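PRO-PRO endopeptidase (Paenibacillus alvei, PDB 6FPC) is a secreted zinc-dependent endoprotease that cleaves the peptide bond between two prolines, preferring a PLPPVP motif, and may thereby regulate bacterial adhesion. Local coordinates at residues T128-N133 and Y182-K187; D8-L13 and A40-G45; A116-R119 and V125-T128. One frame throughout, in Å; residues are numbered along the deposited sequence.

Interaction 1 of 3, residues T128-N133 and Y182-K187; sequences TDEFIN and YEFMAK
Phe184 reaches from helix 179-188 into the first turn of helix 129-138 and is touched there by Phe131 over one face and by Glu130 at its edge. Phe131 brings its CD1-CE1 side over the face, CD1 of Phe131 lying closest, 3.5 Å from CE2 of Phe184 and toward the rim. The two rings meet obliquely, with planes 47° apart and centroids 4.9 Å apart. Glu130 swings its CG anti to the backbone N (chi1 -174°) and runs out extended, bringing OE1 of Glu130 to 3.6 Å from CE1 of Phe184. At that edge the carboxylate is turned steeply against the ring, the planes 78° apart. Met185 adds its methyl, with CE of Met185 4.0 Å from CE1 of Phe131, while its side chain also touches Phe157 and Tyr164 of helix 153-166. The two short helical segments pass 11.4 Å apart, so these side chains bridge the whole separation. No hydrogen bond crosses between them. The contact therefore rests on dispersion between buried rings and a methyl, with probably a modest electrostatic gain where the glutamate's negative oxygen faces the slightly positive hydrogens on the rim of Phe184.

Interaction 2 of 3, residues D8-L13 and A40-G45; sequences DKLVVL and ALYSKG
Lys9 lies across the ring of Tyr42, its aliphatic chain running over one face at about a right angle to the tyrosine side chain. The rotamer explains the path: CG of Lys9 sits between the backbone N and the carbonyl carbon (chi1 59°), and from there the chain is fully extended, so successive methylenes cross the ring from the CE1 side to the CE2 side. CG of Lys9 is 3.7 Å from CE1 of Tyr42, CD of Lys9 passes over CZ, and CE of Lys9 lies 3.8 Å from the centroid of the Tyr42 ring, 18° off the normal, which makes a CH-pi contact. Next to the positive charge, that methylene is probably polarised enough to favour the pi face. The same CE1 of Tyr42 is also met by the carbonyl O of Lys9, at 3.6 Å.

The segment 8-13 is where helix 7-10 turns into strand 11-12, which pairs in parallel with strand 47-51. The chain between them crosses over through helices 20-30 and 35-43, and 40-45 is the end of the second. That end is a Schellman motif with Gly45, at positive phi, as its C-prime residue.

Leu10 packs at the root of the tyrosine, against its backbone and CB. Its chi1 of -178° sets CG anti to the backbone N, and the turn about CB-CG then brings the CD1 branch to Tyr42, CD1 of Leu10 lying 3.8 Å from N of Tyr42 and 3.9 Å from CB of Tyr42. The same methyl reaches CB of Leu41 at 4.2 Å. Leu41 itself turns its branches onto Thr113, Ala116 and Val117 of the zinc-binding helix 108-121, while Leu10 also packs on Ile48 of strand 47-51.

Interaction 3 of 3, residues A116-R119 and V125-T128; sequences AVDR and VSGT
The flat group here is the carboxylate of Asp118, and Ser126 takes both oxygens along their syn sides, one with its backbone N and one with its hydroxyl. N of Ser126 donates to OD1 of Asp118 at 2.9 Å, nearly straight at 168°, though tilted 21° out of the carboxylate plane. OG of Ser126 donates to the syn lone pair of OD2 of Asp118 at 2.6 Å. The hydroxyl can do this because it sits between the backbone N and the carbonyl carbon (chi1 70°), on the side of the aspartate. Two bonds from one residue fix the rotation of the carboxylate. Beside OD1, CG1 of Val125 packs at 3.6 Å, and Phe157 of helix 153-166 touches Asp118, Val125 and Ser126 alike.

Asp118 stands one turn after His115, the second histidine of the HExxH motif, whose two histidines bind the catalytic zinc together with Tyr148 and Glu155; its side chain is about 5 Å from that of His115 without touching it. The zinc-bearing helix is thus joined to the short 3-10 turn at 125-127, which leads into helix 129-138.

Within that turn, O of Val125 accepts twice: from N of Thr128 at 3.1 Å, and from OG1 of Thr128 at 2.9 Å, this second donor lying in the carbonyl plane. The same threonine hydroxyl also caps helix 129-138, accepting a weak bond from N of Phe131.

From the N terminus, interaction 2 comes first, closing a loop of 26 residues between the start of the chain and the end of helix 35-43. Interaction 3 follows, closing a tight loop of five residues that begins in the last turn of helix 108-121. Interaction 1 then opens on Thr128 and spans 48 residues to helix 179-188. Interaction 2 closes before the others open, and 3 and 1 meet end to end on Thr128; none is nested or crossed. Leu41 joins interactions 2 and 3 by packing on Ala116 and Val117. Interactions 3 and 1 touch through Phe131 and Phe184 against Val125 and Ser126. Together they tie helices 7-10 and 35-43, by the sheet, through zinc-binding helix 108-121 and helix 129-138 to helix 179-188.

Interaction 1 of 3, residues T128-N133 and Y182-K187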
loop_
_atom_site.group_PDB
_atom_site.type_symbol
_atom_site.label_atom_id
_atom_site.label_comp_id
_atom_site.label_asym_id
_atom_site.label_seq_id
_atom_site.Cartn_x
_atom_site.Cartn_y
_atom_site.Cartn_z
ATOM N N THR A 128 -2.243 -16.716 -5.932
ATOM C CA THR A 128 -3.017 -17.730 -6.671
ATOM C C THR A 128 -2.437 -17.928 -8.052
ATOM O O THR A 128 -1.899 -16.970 -8.628
ATOM C CB THR A 128 -4.501 -17.368 -6.759
ATOM O OG1 THR A 128 -4.671 -16.165 -7.520
ATOM C CG2 THR A 128 -5.167 -17.271 -5.382
ATOM N N ASP A 129 -2.576 -19.156 -8.611
ATOM C CA ASP A 129 -2.080 -19.482 -9.960
ATOM C C ASP A 129 -2.562 -18.497 -11.013
ATOM O O ASP A 129 -1.787 -18.132 -11.899
ATOM C CB ASP A 129 -2.454 -20.920 -10.367
ATOM C CG ASP A 129 -1.942 -22.000 -9.436
ATOM O OD1 ASP A 129 -0.812 -21.852 -8.913
ATOM O OD2 ASP A 129 -2.662 -23.003 -9.241
ATOM N N GLU A 130 -3.828 -18.034 -10.884
ATOM C CA GLU A 130 -4.454 -17.081 -11.788
ATOM C C GLU A 130 -3.692 -15.757 -11.765
ATOM O O GLU A 130 -3.384 -15.222 -12.830
ATOM C CB GLU A 130 -5.931 -16.844 -11.418
ATOM C CG GLU A 130 -6.669 -15.963 -12.420
ATOM C CD GLU A 130 -8.024 -15.396 -12.031
ATOM O OE1 GLU A 130 -8.382 -15.432 -10.830
ATOM O OE2 GLU A 130 -8.727 -14.897 -12.940
ATOM N N PHE A 131 -3.422 -15.223 -10.557
ATOM C CA PHE A 131 -2.711 -13.947 -10.453
ATOM C C PHE A 131 -1.253 -14.095 -10.876
ATOM O O PHE A 131 -0.747 -13.208 -11.560
ATOM C CB PHE A 131 -2.867 -13.254 -9.096
ATOM C CG PHE A 131 -2.436 -11.792 -9.177
ATOM C CD1 PHE A 131 -3.224 -10.852 -9.833
ATOM C CD2 PHE A 131 -1.202 -11.385 -8.684
ATOM C CE1 PHE A 131 -2.816 -9.512 -9.934
ATOM C CE2 PHE A 131 -0.804 -10.041 -8.763
ATOM C CZ PHE A 131 -1.599 -9.125 -9.412
ATOM N N ILE A 132 -0.590 -15.207 -10.490
ATOM C CA ILE A 132 0.806 -15.469 -10.893
ATOM C C ILE A 132 0.941 -15.436 -12.425
ATOM O O ILE A 132 1.903 -14.857 -12.946
ATOM C CB ILE A 132 1.318 -16.822 -10.310
ATOM C CG1 ILE A 132 1.448 -16.800 -8.743
ATOM C CG2 ILE A 132 2.625 -17.309 -10.989
ATOM C CD1 ILE A 132 2.316 -15.873 -8.137
ATOM N N ASN A 133 -0.007 -16.085 -13.130
ATOM C CA ASN A 133 -0.045 -16.113 -14.586
ATOM C C ASN A 133 -0.126 -14.662 -15.147
ATOM O O ASN A 133 0.626 -14.319 -16.057
ATOM C CB ASN A 133 -1.213 -16.981 -15.095
ATOM C CG ASN A 133 -1.346 -16.964 -16.604
ATOM O OD1 ASN A 133 -0.520 -17.525 -17.336
ATOM N ND2 ASN A 133 -2.374 -16.292 -17.102
ATOM N N TYR A 182 -6.115 -5.433 -15.387
ATOM C CA TYR A 182 -7.301 -4.575 -15.275
ATOM C C TYR A 182 -8.582 -5.438 -15.070
ATOM O O TYR A 182 -9.392 -5.129 -14.203
ATOM C CB TYR A 182 -7.433 -3.651 -16.507
ATOM C CG TYR A 182 -8.786 -2.983 -16.617
ATOM C CD1 TYR A 182 -9.820 -3.576 -17.336
ATOM C CD2 TYR A 182 -9.054 -1.790 -15.947
ATOM C CE1 TYR A 182 -11.088 -2.994 -17.395
ATOM C CE2 TYR A 182 -10.315 -1.192 -16.011
ATOM C CZ TYR A 182 -11.326 -1.796 -16.741
ATOM O OH TYR A 182 -12.562 -1.210 -16.828
ATOM N N GLU A 183 -8.749 -6.491 -15.882
ATOM C CA GLU A 183 -9.872 -7.441 -15.841
ATOM C C GLU A 183 -9.980 -8.110 -14.450
ATOM O O GLU A 183 -11.056 -8.131 -13.845
ATOM C CB GLU A 183 -9.680 -8.495 -16.934
ATOM C CG GLU A 183 -10.813 -9.508 -17.012
ATOM C CD GLU A 183 -10.673 -10.543 -18.113
ATOM O OE1 GLU A 183 -9.549 -11.063 -18.316
ATOM O OE2 GLU A 183 -11.701 -10.842 -18.765
ATOM N N PHE A 184 -8.836 -8.595 -13.928
ATOM C CA PHE A 184 -8.751 -9.221 -12.610
ATOM C C PHE A 184 -9.171 -8.218 -11.523
ATOM O O PHE A 184 -10.010 -8.558 -10.684
ATOM C CB PHE A 184 -7.329 -9.744 -12.373
ATOM C CG PHE A 184 -7.088 -10.362 -11.012
ATOM C CD1 PHE A 184 -7.256 -11.726 -10.811
ATOM C CD2 PHE A 184 -6.651 -9.581 -9.940
ATOM C CE1 PHE A 184 -7.026 -12.299 -9.550
ATOM C CE2 PHE A 184 -6.410 -10.155 -8.683
ATOM C CZ PHE A 184 -6.586 -11.509 -8.504
ATOM N N MET A 185 -8.617 -6.978 -11.559
ATOM C CA MET A 185 -8.949 -5.946 -10.568
ATOM C C MET A 185 -10.400 -5.561 -10.605
ATOM O O MET A 185 -11.007 -5.450 -9.538
ATOM C CB MET A 185 -8.052 -4.703 -10.684
ATOM C CG MET A 185 -6.583 -4.982 -10.377
ATOM S SD MET A 185 -6.264 -5.658 -8.718
ATOM C CE MET A 185 -4.502 -6.019 -8.843
ATOM N N ALA A 186 -10.981 -5.420 -11.815
ATOM C CA ALA A 186 -12.390 -5.040 -11.993
ATOM C C ALA A 186 -13.313 -6.104 -11.390
ATOM O O ALA A 186 -14.300 -5.778 -10.719
ATOM C CB ALA A 186 -12.702 -4.827 -13.473
ATOM N N LYS A 187 -12.957 -7.375 -11.584
ATOM C CA LYS A 187 -13.726 -8.499 -11.055
ATOM C C LYS A 187 -13.616 -8.519 -9.528
ATOM O O LYS A 187 -14.607 -8.771 -8.849
ATOM C CB LYS A 187 -13.245 -9.818 -11.677
ATOM C CG LYS A 187 -14.188 -10.994 -11.447
#

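Interaction 2 of 3, residues D8-L13 and A40-G45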
loop_
_atom_site.group_PDB
_atom_site.type_symbol
_atom_site.label_atom_id
_atom_site.label_comp_id
_atom_site.label_asym_id
_atom_site.label_seq_id
_atom_site.Cartn_x
_atom_site.Cartn_y
_atom_site.Cartn_z
ATOM N N ASP A 8 -13.503 6.460 10.007
ATOM C CA ASP A 8 -13.516 7.175 11.283
ATOM C C ASP A 8 -13.023 6.259 12.421
ATOM O O ASP A 8 -12.515 6.762 13.415
ATOM C CB ASP A 8 -14.929 7.692 11.589
ATOM C CG ASP A 8 -15.453 8.719 10.598
ATOM O OD1 ASP A 8 -14.656 9.208 9.763
ATOM O OD2 ASP A 8 -16.657 9.041 10.663
ATOM N N LYS A 9 -13.162 4.927 12.283
ATOM C CA LYS A 9 -12.652 4.015 13.309
ATOM C C LYS A 9 -11.404 3.234 12.844
ATOM O O LYS A 9 -10.538 2.938 13.669
ATOM C CB LYS A 9 -13.738 3.086 13.871
ATOM C CG LYS A 9 -14.429 2.188 12.867
ATOM C CD LYS A 9 -15.524 1.393 13.565
ATOM C CE LYS A 9 -16.059 0.336 12.644
ATOM N NZ LYS A 9 -17.245 -0.352 13.214
ATOM N N LEU A 10 -11.305 2.926 11.534
ATOM C CA LEU A 10 -10.184 2.200 10.923
ATOM C C LEU A 10 -8.909 3.067 10.852
ATOM O O LEU A 10 -7.802 2.561 11.098
ATOM C CB LEU A 10 -10.590 1.693 9.524
ATOM C CG LEU A 10 -9.587 0.866 8.705
ATOM C CD1 LEU A 10 -9.351 -0.515 9.318
ATOM C CD2 LEU A 10 -10.089 0.645 7.298
ATOM N N VAL A 11 -9.065 4.365 10.501
ATOM C CA VAL A 11 -7.930 5.291 10.415
ATOM C C VAL A 11 -7.666 5.878 11.789
ATOM O O VAL A 11 -8.562 6.486 12.374
ATOM C CB VAL A 11 -8.093 6.386 9.321
ATOM C CG1 VAL A 11 -6.963 7.430 9.392
ATOM C CG2 VAL A 11 -8.160 5.753 7.935
ATOM N N VAL A 12 -6.456 5.665 12.314
ATOM C CA VAL A 12 -6.072 6.194 13.618
ATOM C C VAL A 12 -5.104 7.373 13.403
ATOM O O VAL A 12 -4.009 7.184 12.881
ATOM C CB VAL A 12 -5.531 5.100 14.582
ATOM C CG1 VAL A 12 -5.124 5.700 15.930
ATOM C CG2 VAL A 12 -6.578 3.998 14.797
ATOM N N LEU A 13 -5.551 8.583 13.748
ATOM C CA LEU A 13 -4.755 9.807 13.609
ATOM C C LEU A 13 -3.895 9.976 14.870
ATOM O O LEU A 13 -4.251 9.395 15.901
ATOM C CB LEU A 13 -5.669 11.041 13.365
ATOM C CG LEU A 13 -6.522 11.014 12.076
ATOM C CD1 LEU A 13 -7.415 12.196 11.991
ATOM C CD2 LEU A 13 -5.661 10.933 10.816
ATOM N N ALA A 40 -13.997 -5.311 6.239
ATOM C CA ALA A 40 -13.302 -6.574 6.427
ATOM C C ALA A 40 -11.941 -6.340 7.082
ATOM O O ALA A 40 -11.594 -7.064 8.011
ATOM C CB ALA A 40 -13.149 -7.281 5.091
ATOM N N LEU A 41 -11.198 -5.290 6.662
ATOM C CA LEU A 41 -9.908 -4.955 7.287
ATOM C C LEU A 41 -10.079 -4.695 8.784
ATOM O O LEU A 41 -9.339 -5.256 9.597
ATOM C CB LEU A 41 -9.289 -3.711 6.639
ATOM C CG LEU A 41 -8.468 -3.919 5.398
ATOM C CD1 LEU A 41 -8.056 -2.570 4.841
ATOM C CD2 LEU A 41 -7.236 -4.819 5.679
ATOM N N TYR A 42 -11.060 -3.849 9.141
ATOM C CA TYR A 42 -11.351 -3.522 10.529
ATOM C C TYR A 42 -11.712 -4.761 11.357
ATOM O O TYR A 42 -11.277 -4.847 12.501
ATOM C CB TYR A 42 -12.467 -2.470 10.638
ATOM C CG TYR A 42 -12.619 -1.933 12.043
ATOM C CD1 TYR A 42 -11.785 -0.923 12.518
ATOM C CD2 TYR A 42 -13.565 -2.465 12.918
ATOM C CE1 TYR A 42 -11.924 -0.416 13.809
ATOM C CE2 TYR A 42 -13.696 -1.983 14.222
ATOM C CZ TYR A 42 -12.882 -0.947 14.656
ATOM O OH TYR A 42 -12.994 -0.463 15.934
ATOM N N SER A 43 -12.489 -5.714 10.795
ATOM C CA SER A 43 -12.867 -6.935 11.523
ATOM C C SER A 43 -11.656 -7.834 11.901
ATOM O O SER A 43 -11.767 -8.613 12.848
ATOM C CB SER A 43 -13.914 -7.739 10.750
ATOM O OG SER A 43 -13.320 -8.426 9.659
ATOM N N LYS A 44 -10.508 -7.691 11.190
ATOM C CA LYS A 44 -9.267 -8.451 11.425
ATOM C C LYS A 44 -8.303 -7.737 12.404
ATOM O O LYS A 44 -7.151 -8.153 12.564
ATOM C CB LYS A 44 -8.539 -8.751 10.087
ATOM C CG LYS A 44 -9.425 -9.349 8.990
ATOM C CD LYS A 44 -9.674 -10.846 9.130
ATOM C CE LYS A 44 -11.061 -11.261 8.671
ATOM N NZ LYS A 44 -11.296 -10.999 7.224
ATOM N N GLY A 45 -8.774 -6.668 13.033
ATOM C CA GLY A 45 -7.975 -5.902 13.976
ATOM C C GLY A 45 -6.966 -5.004 13.293
ATOM O O GLY A 45 -6.025 -4.549 13.939
#

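Interaction 3 of 3, residues A116-R119 and V125-T128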
loop_
_atom_site.group_PDB
_atom_site.type_symbol
_atom_site.label_atom_id
_atom_site.label_comp_id
_atom_site.label_asym_id
_atom_site.label_seq_id
_atom_site.Cartn_x
_atom_site.Cartn_y
_atom_site.Cartn_z
ATOM N N ALA A 116 -2.297 -5.368 3.242
ATOM C CA ALA A 116 -3.116 -5.932 4.334
ATOM C C ALA A 116 -4.378 -6.596 3.780
ATOM O O ALA A 116 -4.752 -7.662 4.252
ATOM C CB ALA A 116 -3.472 -4.849 5.346
ATOM N N VAL A 117 -5.002 -6.004 2.745
ATOM C CA VAL A 117 -6.189 -6.569 2.070
ATOM C C VAL A 117 -5.822 -7.933 1.462
ATOM O O VAL A 117 -6.522 -8.925 1.692
ATOM C CB VAL A 117 -6.740 -5.603 0.976
ATOM C CG1 VAL A 117 -7.888 -6.238 0.185
ATOM C CG2 VAL A 117 -7.173 -4.262 1.565
ATOM N N ASP A 118 -4.695 -7.986 0.712
ATOM C CA ASP A 118 -4.216 -9.231 0.106
ATOM C C ASP A 118 -4.008 -10.321 1.173
ATOM O O ASP A 118 -4.569 -11.412 1.046
ATOM C CB ASP A 118 -2.887 -8.961 -0.626
ATOM C CG ASP A 118 -2.352 -10.114 -1.444
ATOM O OD1 ASP A 118 -3.171 -10.980 -1.882
ATOM O OD2 ASP A 118 -1.127 -10.142 -1.684
ATOM N N ARG A 119 -3.254 -10.000 2.242
ATOM C CA ARG A 119 -2.923 -10.975 3.294
ATOM C C ARG A 119 -4.060 -11.401 4.164
ATOM O O ARG A 119 -4.218 -12.599 4.433
ATOM C CB ARG A 119 -1.804 -10.436 4.213
ATOM C CG ARG A 119 -0.419 -10.896 3.801
ATOM C CD ARG A 119 0.637 -10.199 4.626
ATOM N NE ARG A 119 0.764 -10.781 5.965
ATOM C CZ ARG A 119 1.686 -10.408 6.846
ATOM N NH1 ARG A 119 2.569 -9.463 6.536
ATOM N NH2 ARG A 119 1.741 -10.984 8.039
ATOM N N VAL A 125 -4.628 -13.609 -2.351
ATOM C CA VAL A 125 -5.043 -13.714 -3.753
ATOM C C VAL A 125 -3.868 -13.428 -4.729
ATOM O O VAL A 125 -3.847 -14.009 -5.814
ATOM C CB VAL A 125 -6.285 -12.838 -4.059
ATOM C CG1 VAL A 125 -5.938 -11.345 -4.086
ATOM C CG2 VAL A 125 -6.961 -13.285 -5.354
ATOM N N SER A 126 -2.870 -12.596 -4.321
ATOM C CA SER A 126 -1.718 -12.345 -5.196
ATOM C C SER A 126 -0.889 -13.612 -5.492
ATOM O O SER A 126 -0.161 -13.635 -6.483
ATOM C CB SER A 126 -0.806 -11.273 -4.617
ATOM O OG SER A 126 -0.146 -11.766 -3.465
ATOM N N GLY A 127 -0.989 -14.620 -4.619
ATOM C CA GLY A 127 -0.269 -15.885 -4.752
ATOM C C GLY A 127 -1.001 -16.986 -5.484
ATOM O O GLY A 127 -0.453 -18.086 -5.663
ATOM N N THR A 128 -2.243 -16.716 -5.932
ATOM C CA THR A 128 -3.017 -17.730 -6.671
ATOM C C THR A 128 -2.437 -17.928 -8.052
ATOM O O THR A 128 -1.899 -16.970 -8.628
ATOM C CB THR A 128 -4.501 -17.368 -6.759
ATOM O OG1 THR A 128 -4.671 -16.165 -7.520
ATOM C CG2 THR A 128 -5.167 -17.271 -5.382
#